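Local coordinates for protein putative DsbA oxidoreductase SCO1869 (PDB 3GL5) that probably acts as a thiol-disulfide oxidoreductase of the DsbA family, built on a thioredoxin-like domain, at residues A[6-11]-A[184-189]; A[39-44]-A[170-175]. All coordinates share one frame; numbering follows the deposited sequence.

Contact 1 (A[6-11]-A[184-189]); sequences EIWSDI and VPFFVL
Trp8 and Phe186 face each other as a hydrogen-bonded pair of two antiparallel strands, their side chains lying alongside on the same face of the sheet. The Trp8 six-membered ring and the Phe186 ring are inclined at 49°, meeting where Trp8 CE3 comes within 3.9 Å of Phe186 CD2. The adjacent ring atom, Trp8 CZ3, reaches Val188, 3.8 Å from its CG2. The opposite face of the sheet carries Ile7 and Phe187: Ile7 CG2, placed anti to the backbone N, forms an off-centre CH-pi contact with the Phe187 ring, while Ile7 CG1 packs 3.7 Å from Phe187 CD1. Behind these side chains, Trp8 N binds Phe186 O at 2.8 Å, and Glu6 and Val188 exchange a reciprocal pair of bonds. Trp8 O takes two donors, Phe186 N in the carbonyl plane and Ser9 OG from above it. Pro185, preceded by a cis peptide bond, brings CB to 3.6 Å from Ser9 OG. A cis-proline beside a CxxC pair is a hallmark of thioredoxin-fold oxidoreductases; here Val184 touches Cys13 and Cys16, joined in a disulfide and probably the redox pair. Outward, Trp8 NE1 binds Asp172 O of helix 166-178, helix 14-28 packs against Ile7 through Phe23, and strands 36-42 and 193-196 flank the pair within the central sheet.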
loop_
_atom_site.group_PDB
_atom_site.type_symbol
_atom_site.label_atom_id
_atom_site.label_comp_id
_atom_site.label_asym_id
_atom_site.label_seq_id
_atom_site.Cartn_x
_atom_site.Cartn_y
_atom_site.Cartn_z
ATOM N N GLU A 6 -6.928 2.849 -7.017
ATOM C CA GLU A 6 -5.710 3.671 -7.178
ATOM C C GLU A 6 -5.983 4.907 -8.029
ATOM O O GLU A 6 -6.671 4.837 -9.067
ATOM C CB GLU A 6 -4.609 2.866 -7.826
ATOM C CG GLU A 6 -4.343 1.531 -7.122
ATOM C CD GLU A 6 -3.577 0.581 -7.979
ATOM O OE1 GLU A 6 -4.202 -0.186 -8.738
ATOM O OE2 GLU A 6 -2.334 0.645 -7.935
ATOM N N ILE A 7 -5.466 6.038 -7.591
ATOM C CA ILE A 7 -5.769 7.300 -8.264
ATOM C C ILE A 7 -4.471 7.998 -8.657
ATOM O O ILE A 7 -3.762 8.538 -7.787
ATOM C CB ILE A 7 -6.558 8.264 -7.343
ATOM C CG1 ILE A 7 -7.779 7.574 -6.754
ATOM C CG2 ILE A 7 -6.874 9.569 -8.078
ATOM C CD1 ILE A 7 -8.610 8.506 -5.834
ATOM N N TRP A 8 -4.161 8.002 -9.944
ATOM C CA TRP A 8 -2.989 8.757 -10.442
ATOM C C TRP A 8 -3.338 10.218 -10.641
ATOM O O TRP A 8 -4.361 10.516 -11.221
ATOM C CB TRP A 8 -2.506 8.163 -11.758
ATOM C CG TRP A 8 -1.607 7.023 -11.578
ATOM C CD1 TRP A 8 -0.236 7.055 -11.597
ATOM C CD2 TRP A 8 -1.972 5.654 -11.339
ATOM N NE1 TRP A 8 0.276 5.785 -11.403
ATOM C CE2 TRP A 8 -0.768 4.909 -11.246
ATOM C CE3 TRP A 8 -3.197 4.982 -11.198
ATOM C CZ2 TRP A 8 -0.755 3.525 -11.006
ATOM C CZ3 TRP A 8 -3.185 3.604 -10.979
ATOM C CH2 TRP A 8 -1.986 2.897 -10.859
ATOM N N SER A 9 -2.500 11.135 -10.169
ATOM C CA SER A 9 -2.769 12.570 -10.386
ATOM C C SER A 9 -1.475 13.365 -10.262
ATOM O O SER A 9 -0.470 12.859 -9.711
ATOM C CB SER A 9 -3.768 13.146 -9.366
ATOM O OG SER A 9 -5.119 12.837 -9.690
ATOM N N ASP A 10 -1.515 14.604 -10.770
ATOM C CA ASP A 10 -0.435 15.568 -10.596
ATOM C C ASP A 10 -0.992 16.726 -9.803
ATOM O O ASP A 10 -2.183 16.993 -9.871
ATOM C CB ASP A 10 0.027 16.106 -11.946
ATOM C CG ASP A 10 1.440 16.599 -11.923
ATOM O OD1 ASP A 10 2.034 16.801 -10.835
ATOM O OD2 ASP A 10 1.990 16.813 -13.024
ATOM N N ILE A 11 -0.147 17.410 -9.044
ATOM C CA ILE A 11 -0.569 18.657 -8.367
ATOM C C ILE A 11 -0.948 19.833 -9.344
ATOM O O ILE A 11 -1.826 20.667 -9.035
ATOM C CB ILE A 11 0.532 19.116 -7.356
ATOM C CG1 ILE A 11 0.853 17.997 -6.319
ATOM C CG2 ILE A 11 0.114 20.392 -6.640
ATOM C CD1 ILE A 11 -0.337 17.538 -5.439
ATOM N N VAL A 184 -4.343 12.550 -16.623
ATOM C CA VAL A 184 -4.893 12.386 -15.267
ATOM C C VAL A 184 -6.082 13.353 -15.036
ATOM O O VAL A 184 -6.208 14.348 -15.758
ATOM C CB VAL A 184 -3.789 12.608 -14.209
ATOM C CG1 VAL A 184 -2.889 11.393 -14.153
ATOM C CG2 VAL A 184 -2.984 13.879 -14.501
ATOM N N PRO A 185 -6.941 13.071 -14.029
ATOM C CA PRO A 185 -6.849 11.963 -13.064
ATOM C C PRO A 185 -7.216 10.629 -13.724
ATOM O O PRO A 185 -7.964 10.603 -14.723
ATOM C CB PRO A 185 -7.870 12.370 -11.982
ATOM C CG PRO A 185 -8.936 13.096 -12.792
ATOM C CD PRO A 185 -8.191 13.847 -13.842
ATOM N N PHE A 186 -6.660 9.540 -13.198
ATOM C CA PHE A 186 -6.839 8.210 -13.770
ATOM C C PHE A 186 -7.044 7.302 -12.574
ATOM O O PHE A 186 -6.220 7.305 -11.653
ATOM C CB PHE A 186 -5.607 7.815 -14.629
ATOM C CG PHE A 186 -5.632 6.380 -15.170
ATOM C CD1 PHE A 186 -6.569 5.984 -16.139
ATOM C CD2 PHE A 186 -4.680 5.437 -14.727
ATOM C CE1 PHE A 186 -6.573 4.677 -16.636
ATOM C CE2 PHE A 186 -4.645 4.133 -15.252
ATOM C CZ PHE A 186 -5.610 3.740 -16.176
ATOM N N PHE A 187 -8.197 6.626 -12.570
ATOM C CA PHE A 187 -8.681 5.828 -11.476
ATOM C C PHE A 187 -8.744 4.394 -11.930
ATOM O O PHE A 187 -9.301 4.070 -12.995
ATOM C CB PHE A 187 -10.111 6.225 -11.096
ATOM C CG PHE A 187 -10.261 7.641 -10.689
ATOM C CD1 PHE A 187 -10.370 7.974 -9.328
ATOM C CD2 PHE A 187 -10.353 8.647 -11.663
ATOM C CE1 PHE A 187 -10.527 9.311 -8.917
ATOM C CE2 PHE A 187 -10.496 9.993 -11.274
ATOM C CZ PHE A 187 -10.561 10.329 -9.903
ATOM N N VAL A 188 -8.167 3.526 -11.120
ATOM C CA VAL A 188 -8.144 2.128 -11.458
ATOM C C VAL A 188 -8.825 1.421 -10.305
ATOM O O VAL A 188 -8.372 1.480 -9.160
ATOM C CB VAL A 188 -6.718 1.635 -11.744
ATOM C CG1 VAL A 188 -6.693 0.104 -11.950
ATOM C CG2 VAL A 188 -6.167 2.371 -12.993
ATOM N N LEU A 189 -9.938 0.775 -10.635
ATOM C CA LEU A 189 -10.806 0.184 -9.628
ATOM C C LEU A 189 -10.569 -1.289 -9.697
ATOM O O LEU A 189 -10.899 -1.924 -10.706
ATOM C CB LEU A 189 -12.278 0.535 -9.882
ATOM C CG LEU A 189 -12.593 2.020 -9.719
ATOM C CD1 LEU A 189 -12.354 2.790 -11.021
ATOM C CD2 LEU A 189 -14.000 2.241 -9.238
HETATM O O HOH W 1 -6.922 -0.708 -8.671
#

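Contact 2 (A[39-44]-A[170-175]); sequences VHRSFE and RADERE
Asp172 OD2 is gripped from several sides at the strand that ends in Ser42. Ser42 N gives it a nearly straight bond of 2.9 Å, with an angle of 169° at the hydrogen, arriving on the anti side and out of the carboxylate plane. A water links the same OD2 to His40 O, donating to both, and His108 NE2 adds a weak bond. The other oxygen, Asp172 OD1, pairs with Arg41 NH1 in a 2.9 Å salt bridge. Here the guanidinium is turned well away from the carboxylate plane and meets OD1 from above it. The bend at chi2 of Arg41 (-84°) swings the chain toward the helix, with Arg41 CD 3.3 Å from Asp172 OD1; its NH2 is held by Glu6, so one arginine joins two acids. Ser42 OG is hydrogen-bonded to His108 NE2.

Beside Asp172 on the helix, Arg170 and Glu173 join Glu44 in a salt-bridge network. Arg170 NH1 donates to Glu173 OE1 at 2.9 Å, on the syn lone pair and in the guanidinium plane, and more weakly to Glu44 OE1, also at 2.9 Å. Glu44 OE1 and Glu173 OE2 are only 2.6 Å apart, their carboxylates nearly coplanar, which suggests that one acid is protonated. A second water joins Glu44 OE2 to Arg170 NH2.

The short axes of strand 39-42 and helix 170-175 cross at -95°, with this edge strand of the thioredoxin-like sheet meeting helix 166-178 chiefly through polar groups. Helix 101-111 borders the junction, Phe101 touching Glu44 and Arg170, while strand 3-9 lies beside the strand and places Trp8 against Arg41 and Glu175.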
loop_
_atom_site.group_PDB
_atom_site.type_symbol
_atom_site.label_atom_id
_atom_site.label_comp_id
_atom_site.label_asym_id
_atom_site.label_seq_id
_atom_site.Cartn_x
_atom_site.Cartn_y
_atom_site.Cartn_z
ATOM N N VAL A 39 -5.626 4.455 -2.757
ATOM C CA VAL A 39 -4.185 4.624 -2.741
ATOM C C VAL A 39 -3.873 5.713 -3.780
ATOM O O VAL A 39 -4.326 5.618 -4.934
ATOM C CB VAL A 39 -3.450 3.297 -3.094
ATOM C CG1 VAL A 39 -1.902 3.528 -3.295
ATOM C CG2 VAL A 39 -3.687 2.249 -2.030
ATOM N N HIS A 40 -3.150 6.747 -3.356
ATOM C CA HIS A 40 -2.738 7.814 -4.271
ATOM C C HIS A 40 -1.384 7.509 -4.871
ATOM O O HIS A 40 -0.522 6.914 -4.200
ATOM C CB HIS A 40 -2.744 9.188 -3.591
ATOM C CG HIS A 40 -4.101 9.617 -3.176
ATOM N ND1 HIS A 40 -5.101 9.869 -4.088
ATOM C CD2 HIS A 40 -4.663 9.760 -1.943
ATOM C CE1 HIS A 40 -6.212 10.191 -3.438
ATOM N NE2 HIS A 40 -5.971 10.137 -2.137
ATOM N N ARG A 41 -1.224 7.925 -6.129
ATOM C CA ARG A 41 -0.134 7.515 -7.014
ATOM C C ARG A 41 0.369 8.735 -7.772
ATOM O O ARG A 41 -0.426 9.587 -8.150
ATOM C CB ARG A 41 -0.678 6.557 -8.057
ATOM C CG ARG A 41 -1.132 5.258 -7.500
ATOM C CD ARG A 41 0.074 4.436 -7.412
ATOM N NE ARG A 41 -0.283 3.074 -7.206
ATOM C CZ ARG A 41 0.535 2.066 -7.451
ATOM N NH1 ARG A 41 1.770 2.274 -7.950
ATOM N NH2 ARG A 41 0.101 0.842 -7.213
ATOM N N SER A 42 1.681 8.821 -7.965
ATOM C CA SER A 42 2.297 9.972 -8.610
ATOM C C SER A 42 2.108 9.948 -10.116
ATOM O O SER A 42 2.260 8.910 -10.743
ATOM C CB SER A 42 3.799 9.953 -8.384
ATOM O OG SER A 42 4.107 10.002 -7.009
ATOM N N PHE A 43 1.877 11.112 -10.699
ATOM C CA PHE A 43 1.947 11.268 -12.136
ATOM C C PHE A 43 2.427 12.665 -12.423
ATOM O O PHE A 43 1.965 13.602 -11.789
ATOM C CB PHE A 43 0.545 11.057 -12.735
ATOM C CG PHE A 43 0.517 10.969 -14.264
ATOM C CD1 PHE A 43 0.463 9.732 -14.896
ATOM C CD2 PHE A 43 0.479 12.134 -15.056
ATOM C CE1 PHE A 43 0.412 9.626 -16.318
ATOM C CE2 PHE A 43 0.416 12.061 -16.472
ATOM C CZ PHE A 43 0.397 10.800 -17.106
ATOM N N GLU A 44 3.350 12.832 -13.371
ATOM C CA GLU A 44 3.760 14.182 -13.742
ATOM C C GLU A 44 3.281 14.453 -15.169
ATOM O O GLU A 44 3.689 13.771 -16.104
ATOM C CB GLU A 44 5.288 14.350 -13.690
ATOM C CG GLU A 44 5.898 14.595 -12.312
ATOM C CD GLU A 44 7.405 14.441 -12.348
ATOM O OE1 GLU A 44 7.911 13.290 -12.444
ATOM O OE2 GLU A 44 8.098 15.470 -12.361
ATOM N N ARG A 170 9.077 7.398 -9.921
ATOM C CA ARG A 170 9.171 6.822 -11.244
ATOM C C ARG A 170 8.369 5.521 -11.321
ATOM O O ARG A 170 7.772 5.262 -12.331
ATOM C CB ARG A 170 10.658 6.570 -11.667
ATOM C CG ARG A 170 11.519 7.789 -11.722
ATOM C CD ARG A 170 10.953 8.844 -12.669
ATOM N NE ARG A 170 11.811 10.038 -12.679
ATOM C CZ ARG A 170 11.374 11.276 -12.815
ATOM N NH1 ARG A 170 10.079 11.500 -12.986
ATOM N NH2 ARG A 170 12.228 12.295 -12.788
ATOM N N ALA A 171 8.369 4.692 -10.273
ATOM C CA ALA A 171 7.657 3.420 -10.319
ATOM C C ALA A 171 6.141 3.647 -10.456
ATOM O O ALA A 171 5.487 2.954 -11.198
ATOM C CB ALA A 171 7.989 2.579 -9.083
ATOM N N ASP A 172 5.590 4.662 -9.791
ATOM C CA ASP A 172 4.178 5.010 -9.955
ATOM C C ASP A 172 3.949 5.449 -11.403
ATOM O O ASP A 172 2.968 5.066 -12.053
ATOM C CB ASP A 172 3.837 6.176 -9.028
ATOM C CG ASP A 172 3.435 5.736 -7.615
ATOM O OD1 ASP A 172 3.420 4.534 -7.295
ATOM O OD2 ASP A 172 3.108 6.619 -6.819
ATOM N N GLU A 173 4.875 6.246 -11.930
ATOM C CA GLU A 173 4.693 6.757 -13.295
ATOM C C GLU A 173 4.784 5.625 -14.296
ATOM O O GLU A 173 4.030 5.561 -15.222
ATOM C CB GLU A 173 5.715 7.856 -13.617
ATOM C CG GLU A 173 5.439 9.077 -12.817
ATOM C CD GLU A 173 6.563 10.131 -12.868
ATOM O OE1 GLU A 173 7.713 9.811 -13.278
ATOM O OE2 GLU A 173 6.277 11.299 -12.514
ATOM N N ARG A 174 5.733 4.746 -14.084
ATOM C CA ARG A 174 5.884 3.542 -14.889
ATOM C C ARG A 174 4.584 2.718 -14.939
ATOM O O ARG A 174 4.103 2.361 -16.003
ATOM C CB ARG A 174 7.054 2.713 -14.356
ATOM C CG ARG A 174 7.228 1.417 -15.061
ATOM C CD ARG A 174 8.287 0.601 -14.423
ATOM N NE ARG A 174 7.841 -0.150 -13.238
ATOM C CZ ARG A 174 8.420 -0.091 -12.030
ATOM N NH1 ARG A 174 9.457 0.707 -11.821
ATOM N NH2 ARG A 174 7.975 -0.851 -11.028
ATOM N N GLU A 175 4.030 2.417 -13.765
ATOM C CA GLU A 175 2.767 1.654 -13.614
ATOM C C GLU A 175 1.579 2.298 -14.391
ATOM O O GLU A 175 0.836 1.604 -15.108
ATOM C CB GLU A 175 2.484 1.538 -12.116
ATOM C CG GLU A 175 1.311 0.689 -11.717
ATOM C CD GLU A 175 1.659 -0.771 -11.648
ATOM O OE1 GLU A 175 2.702 -1.105 -11.030
ATOM O OE2 GLU A 175 0.888 -1.582 -12.204
HETATM O O HOH W 2 1.735 5.638 -4.772
HETATM O O HOH W 3 10.646 14.704 -13.159
#

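In the fold
The chain starts in strand 3-9, passes the CxxC helix 14-28 and returns in strand 36-42, parallel to the first. It then runs through a largely helical region to helix 166-178, where contact 2 closes a loop of 125 residues. Strand 186-189 follows soon after that helix, and contact 1 closes the wider loop, so contact 2 is nested within it. The two meet through the neighbouring strands 3-9 and 36-42, where Trp8 CD1 packs on Ser42 O. Contact 1 holds the sheet together across the long helical excursion, and contact 2 sets helix 166-178 across its edge strand. Both touch the second subunit.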